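Local coordinates for protein sulfite reductase [ferredoxin] (Mycobacterium tuberculosis, PDB 1ZJ8) that reduces sulfite to sulfide with electrons from ferredoxin, using a siroheme and a [4Fe-4S] cluster, probably for the synthesis of sulfur-containing amino acids and cofactors, at residues R422-A427 against P466-I471; A484-K489 against G533-R538. All coordinates share one frame; numbering follows the deposited sequence.

Interaction 1: residues R422-A427 against P466-I471; sequences RRNLMA and PITVNI
M426 and N470 lie side by side, pointing the same way off one face of a parallel strand pair, and the methyl CE of M426 comes 3.6 Å from ND2 of N470. The bend at the end of the methionine chain (chi3 -38°) turns that methyl onto the amide, whose NH2 is already engaged by the carbonyl O of R480. On the other face L425, A427, V469 and I471 make an apolar patch. CD1 of L425 reaches CD1 of I471 at 4.0 Å and passes CG1 of V469 slightly farther off; its CG lies anti to the backbone N (chi1 177°), which brings CD1 over to the side chains of V469 and I471 on that face. Farther along, the CB atoms of A427 and I471 meet at 4.0 Å, and helix 442-455 covers this face through A445, L448 and V449. Strands 425-427 and 469-471 run 12° from parallel, and three backbone hydrogen bonds join the two segments: V469 N to N424 O (3.3 Å), M426 N to V469 O (2.9 Å) and I471 N to M426 O (2.8 Å). Before the strands begin, N424 reaches back so that its ND2 sits 3.4 Å from CB of P466, a van der Waals contact between the amide and the proline ring. A427 touches the siroheme, and C428, which lines the [4Fe-4S] pocket and probably ligates the cluster, follows directly. The chemistry therefore implies a join fixed by main-chain bonds, with apolar side chains filling the helix-covered face and an amide and a thioether the other, at the edge strand that leads into the cofactor site.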
loop_
_atom_site.group_PDB
_atom_site.type_symbol
_atom_site.label_atom_id
_atom_site.label_comp_id
_atom_site.label_asym_id
_atom_site.label_seq_id
_atom_site.Cartn_x
_atom_site.Cartn_y
_atom_site.Cartn_z
ATOM N N ARG A 422 -6.937 -10.859 -13.732
ATOM C CA ARG A 422 -5.526 -10.676 -13.388
ATOM C C ARG A 422 -5.194 -9.207 -13.147
ATOM O O ARG A 422 -4.359 -8.866 -12.322
ATOM C CB ARG A 422 -4.663 -11.192 -14.518
ATOM C CG ARG A 422 -3.190 -11.237 -14.223
ATOM C CD ARG A 422 -2.449 -11.340 -15.535
ATOM N NE ARG A 422 -1.362 -12.304 -15.486
ATOM C CZ ARG A 422 -1.527 -13.626 -15.458
ATOM N NH1 ARG A 422 -2.746 -14.193 -15.491
ATOM N NH2 ARG A 422 -0.442 -14.391 -15.408
ATOM N N ARG A 423 -5.840 -8.358 -13.923
ATOM C CA ARG A 423 -5.621 -6.950 -13.859
ATOM C C ARG A 423 -6.085 -6.364 -12.558
ATOM O O ARG A 423 -5.391 -5.577 -11.946
ATOM C CB ARG A 423 -6.404 -6.283 -14.978
ATOM C CG ARG A 423 -6.350 -4.798 -14.866
ATOM C CD ARG A 423 -6.590 -4.189 -16.159
ATOM N NE ARG A 423 -6.514 -2.749 -16.075
ATOM C CZ ARG A 423 -6.664 -1.963 -17.126
ATOM N NH1 ARG A 423 -6.939 -2.481 -18.320
ATOM N NH2 ARG A 423 -6.577 -0.656 -16.979
ATOM N N ASN A 424 -7.283 -6.744 -12.156
ATOM C CA ASN A 424 -7.976 -6.038 -11.087
ATOM C C ASN A 424 -7.947 -6.692 -9.706
ATOM O O ASN A 424 -8.605 -6.221 -8.799
ATOM C CB ASN A 424 -9.424 -5.786 -11.520
ATOM C CG ASN A 424 -9.506 -4.866 -12.692
ATOM O OD1 ASN A 424 -8.915 -3.814 -12.677
ATOM N ND2 ASN A 424 -10.214 -5.269 -13.729
ATOM N N LEU A 425 -7.168 -7.742 -9.530
ATOM C CA LEU A 425 -7.154 -8.439 -8.260
ATOM C C LEU A 425 -5.962 -7.976 -7.424
ATOM O O LEU A 425 -4.857 -7.822 -7.919
ATOM C CB LEU A 425 -7.122 -9.967 -8.467
ATOM C CG LEU A 425 -7.025 -10.825 -7.183
ATOM C CD1 LEU A 425 -7.740 -12.141 -7.333
ATOM C CD2 LEU A 425 -5.577 -11.091 -6.708
ATOM N N MET A 426 -6.175 -7.765 -6.140
ATOM C CA MET A 426 -5.061 -7.590 -5.213
ATOM C C MET A 426 -5.208 -8.565 -4.055
ATOM O O MET A 426 -6.311 -9.030 -3.746
ATOM C CB MET A 426 -4.996 -6.156 -4.657
ATOM C CG MET A 426 -4.615 -5.089 -5.665
ATOM S SD MET A 426 -4.307 -3.437 -4.939
ATOM C CE MET A 426 -5.542 -3.303 -3.668
ATOM N N ALA A 427 -4.085 -8.863 -3.418
ATOM C CA ALA A 427 -4.063 -9.702 -2.234
ATOM C C ALA A 427 -2.909 -9.244 -1.364
ATOM O O ALA A 427 -1.936 -8.661 -1.860
ATOM C CB ALA A 427 -3.897 -11.151 -2.615
ATOM N N PRO A 466 -15.056 -3.370 -15.188
ATOM C CA PRO A 466 -14.129 -4.194 -14.386
ATOM C C PRO A 466 -14.628 -4.470 -12.971
ATOM O O PRO A 466 -15.142 -3.547 -12.328
ATOM C CB PRO A 466 -12.900 -3.294 -14.271
ATOM C CG PRO A 466 -13.471 -1.888 -14.267
ATOM C CD PRO A 466 -14.701 -1.936 -15.133
ATOM N N ILE A 467 -14.446 -5.707 -12.495
ATOM C CA ILE A 467 -14.798 -6.104 -11.121
ATOM C C ILE A 467 -13.557 -6.304 -10.256
ATOM O O ILE A 467 -12.919 -7.339 -10.299
ATOM C CB ILE A 467 -15.634 -7.414 -11.082
ATOM C CG1 ILE A 467 -16.977 -7.211 -11.775
ATOM C CG2 ILE A 467 -15.864 -7.887 -9.623
ATOM C CD1 ILE A 467 -16.945 -7.515 -13.241
ATOM N N THR A 468 -13.248 -5.315 -9.440
ATOM C CA THR A 468 -12.071 -5.373 -8.578
ATOM C C THR A 468 -12.289 -6.390 -7.458
ATOM O O THR A 468 -13.370 -6.481 -6.915
ATOM C CB THR A 468 -11.702 -3.971 -7.994
ATOM O OG1 THR A 468 -12.750 -3.481 -7.151
ATOM C CG2 THR A 468 -11.471 -2.983 -9.101
ATOM N N VAL A 469 -11.257 -7.164 -7.153
ATOM C CA VAL A 469 -11.322 -8.227 -6.152
ATOM C C VAL A 469 -10.101 -8.129 -5.253
ATOM O O VAL A 469 -8.964 -8.253 -5.727
ATOM C CB VAL A 469 -11.338 -9.646 -6.791
ATOM C CG1 VAL A 469 -11.312 -10.734 -5.704
ATOM C CG2 VAL A 469 -12.539 -9.831 -7.735
ATOM N N ASN A 470 -10.323 -7.916 -3.959
ATOM C CA ASN A 470 -9.215 -7.788 -3.000
ATOM C C ASN A 470 -9.285 -8.868 -1.915
ATOM O O ASN A 470 -10.297 -8.980 -1.210
ATOM C CB ASN A 470 -9.222 -6.412 -2.348
ATOM C CG ASN A 470 -8.977 -5.288 -3.342
ATOM O OD1 ASN A 470 -8.844 -5.519 -4.531
ATOM N ND2 ASN A 470 -8.919 -4.064 -2.849
ATOM N N ILE A 471 -8.207 -9.651 -1.789
ATOM C CA ILE A 471 -8.130 -10.761 -0.836
ATOM C C ILE A 471 -7.192 -10.416 0.316
ATOM O O ILE A 471 -5.978 -10.317 0.145
ATOM C CB ILE A 471 -7.619 -12.052 -1.503
ATOM C CG1 ILE A 471 -8.207 -12.221 -2.914
ATOM C CG2 ILE A 471 -7.948 -13.266 -0.623
ATOM C CD1 ILE A 471 -7.904 -13.574 -3.565
#

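Interaction 2: residues A484-K489 against G533-R538; sequences ADIGFK and GDYIDR
CD1 of I536 is the methyl that the strand's side chains close round: it meets the ring of F488 at its edge, in the ring plane, with CZ 3.4 Å away, and touches CD1 of I486 at 3.7 Å. CG2 of I486 lies equally near the same methyl, which is thus held between one aromatic edge and both branches of an isoleucine. Y535, one residue earlier on the helix, adds its ring: Y535 CD2 lies at the edge of the F488 ring, 4.1 Å from CZ, and I486 CG2 comes to the edge of the Y535 ring at CE2. Both torsions of I536 are near -60° (chi1 -63°, chi2 -60°), folding CD1 round to the strand although its CB does not point there. No hydrogen bond crosses; the interface is wholly apolar and buried. In the next shell, the Y535 hydroxyl is tied to the carbonyl O of L565, near the C terminus, and F504 packs on F488. Strand 486-489 and helix 533-538 run roughly antiparallel (154°), their axes 11.4 Å apart. The helix lies over strands 486-494 and 500-508, where Y535 also rests on V506 and L508, with helix 442-455 beside it through L452 and helix 553-559 reaching I486 through F553.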
loop_
_atom_site.group_PDB
_atom_site.type_symbol
_atom_site.label_atom_id
_atom_site.label_comp_id
_atom_site.label_asym_id
_atom_site.label_seq_id
_atom_site.Cartn_x
_atom_site.Cartn_y
_atom_site.Cartn_z
ATOM N N ALA A 484 -13.344 -2.550 -2.571
ATOM C CA ALA A 484 -13.304 -3.458 -3.714
ATOM C C ALA A 484 -14.721 -3.731 -4.069
ATOM O O ALA A 484 -15.576 -3.664 -3.209
ATOM C CB ALA A 484 -12.632 -4.758 -3.331
ATOM N N ASP A 485 -14.980 -4.036 -5.330
ATOM C CA ASP A 485 -16.285 -4.536 -5.708
ATOM C C ASP A 485 -16.525 -5.837 -4.941
ATOM O O ASP A 485 -17.589 -5.999 -4.354
ATOM C CB ASP A 485 -16.388 -4.718 -7.223
ATOM C CG ASP A 485 -16.387 -3.387 -7.975
ATOM O OD1 ASP A 485 -16.786 -2.340 -7.392
ATOM O OD2 ASP A 485 -15.957 -3.394 -9.153
ATOM N N ILE A 486 -15.531 -6.730 -4.908
ATOM C CA ILE A 486 -15.588 -7.912 -4.072
ATOM C C ILE A 486 -14.377 -7.960 -3.133
ATOM O O ILE A 486 -13.274 -8.285 -3.549
ATOM C CB ILE A 486 -15.640 -9.183 -4.922
ATOM C CG1 ILE A 486 -16.733 -9.057 -5.980
ATOM C CG2 ILE A 486 -15.891 -10.410 -4.028
ATOM C CD1 ILE A 486 -16.860 -10.235 -6.877
ATOM N N GLY A 487 -14.588 -7.639 -1.862
ATOM C CA GLY A 487 -13.517 -7.649 -0.875
ATOM C C GLY A 487 -13.657 -8.863 0.007
ATOM O O GLY A 487 -14.770 -9.261 0.339
ATOM N N PHE A 488 -12.537 -9.466 0.385
ATOM C CA PHE A 488 -12.556 -10.644 1.244
ATOM C C PHE A 488 -11.737 -10.368 2.491
ATOM O O PHE A 488 -10.575 -9.979 2.393
ATOM C CB PHE A 488 -11.998 -11.858 0.502
ATOM C CG PHE A 488 -12.864 -12.331 -0.627
ATOM C CD1 PHE A 488 -13.846 -13.270 -0.415
ATOM C CD2 PHE A 488 -12.689 -11.843 -1.913
ATOM C CE1 PHE A 488 -14.642 -13.709 -1.453
ATOM C CE2 PHE A 488 -13.494 -12.288 -2.964
ATOM C CZ PHE A 488 -14.465 -13.224 -2.725
ATOM N N LYS A 489 -12.354 -10.554 3.660
ATOM C CA LYS A 489 -11.658 -10.397 4.945
ATOM C C LYS A 489 -11.503 -11.766 5.561
ATOM O O LYS A 489 -12.482 -12.374 6.010
ATOM C CB LYS A 489 -12.416 -9.476 5.912
ATOM C CG LYS A 489 -11.744 -9.301 7.324
ATOM C CD LYS A 489 -12.441 -8.244 8.219
ATOM C CE LYS A 489 -13.966 -8.445 8.323
ATOM N NZ LYS A 489 -14.626 -7.338 9.082
ATOM N N GLY A 533 -13.570 -19.259 -5.785
ATOM C CA GLY A 533 -13.850 -19.309 -7.220
ATOM C C GLY A 533 -15.299 -19.611 -7.507
ATOM O O GLY A 533 -15.902 -19.015 -8.399
ATOM N N ASP A 534 -15.865 -20.546 -6.755
ATOM C CA ASP A 534 -17.287 -20.862 -6.870
ATOM C C ASP A 534 -18.134 -19.632 -6.600
ATOM O O ASP A 534 -19.029 -19.293 -7.370
ATOM C CB ASP A 534 -17.692 -21.936 -5.855
ATOM C CG ASP A 534 -17.040 -23.282 -6.110
ATOM O OD1 ASP A 534 -17.110 -23.782 -7.244
ATOM O OD2 ASP A 534 -16.487 -23.864 -5.157
ATOM N N TYR A 535 -17.847 -18.974 -5.488
ATOM C CA TYR A 535 -18.617 -17.813 -5.066
ATOM C C TYR A 535 -18.556 -16.654 -6.066
ATOM O O TYR A 535 -19.586 -16.098 -6.441
ATOM C CB TYR A 535 -18.135 -17.326 -3.700
ATOM C CG TYR A 535 -18.728 -15.998 -3.346
ATOM C CD1 TYR A 535 -19.926 -15.918 -2.662
ATOM C CD2 TYR A 535 -18.119 -14.824 -3.745
ATOM C CE1 TYR A 535 -20.485 -14.707 -2.367
ATOM C CE2 TYR A 535 -18.665 -13.609 -3.456
ATOM C CZ TYR A 535 -19.844 -13.551 -2.764
ATOM O OH TYR A 535 -20.398 -12.322 -2.466
ATOM N N ILE A 536 -17.342 -16.282 -6.465
ATOM C CA ILE A 536 -17.141 -15.212 -7.444
ATOM C C ILE A 536 -17.915 -15.512 -8.732
ATOM O O ILE A 536 -18.596 -14.643 -9.272
ATOM C CB ILE A 536 -15.648 -15.042 -7.847
ATOM C CG1 ILE A 536 -14.769 -14.642 -6.672
ATOM C CG2 ILE A 536 -15.503 -13.982 -8.939
ATOM C CD1 ILE A 536 -15.173 -13.382 -6.061
ATOM N N ASP A 537 -17.776 -16.742 -9.222
ATOM C CA ASP A 537 -18.482 -17.194 -10.409
ATOM C C ASP A 537 -19.987 -17.023 -10.234
ATOM O O ASP A 537 -20.645 -16.405 -11.075
ATOM C CB ASP A 537 -18.142 -18.661 -10.683
ATOM C CG ASP A 537 -18.918 -19.247 -11.868
ATOM O OD1 ASP A 537 -18.329 -19.403 -12.957
ATOM O OD2 ASP A 537 -20.113 -19.577 -11.706
ATOM N N ARG A 538 -20.519 -17.569 -9.136
ATOM C CA ARG A 538 -21.944 -17.476 -8.829
ATOM C C ARG A 538 -22.386 -16.020 -8.907
ATOM O O ARG A 538 -23.246 -15.682 -9.713
ATOM C CB ARG A 538 -22.211 -18.063 -7.441
ATOM C CG ARG A 538 -23.668 -18.135 -7.010
ATOM C CD ARG A 538 -23.845 -19.151 -5.867
ATOM N NE ARG A 538 -23.018 -18.881 -4.681
ATOM C CZ ARG A 538 -22.003 -19.639 -4.226
ATOM N NH1 ARG A 538 -21.594 -20.748 -4.845
ATOM N NH2 ARG A 538 -21.359 -19.262 -3.123
#

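From the N terminus, interaction 1 comes first: strand 425-427 runs out, the chain passes through the cluster-pocket cysteines C428 and C434 and helices 442-455 and 457-460, and then the segment 466-471 returns parallel to close the loop. C474 and C478, of the same pocket, follow before interaction 2 opens at 484-489; the chain then runs through strands 500-508 and 520-528 before helix 532-545 closes the second loop. The two loops stand in series, neither nested nor crossed. They join laterally, since strands 469-472 and 486-494 are neighbours in one mixed sheet, where N470 O lies 2.8 Å from F488 N, a probable hydrogen bond. Together they tie one edge strand of the sheet, 425-427, its middle strands and helix 532-545.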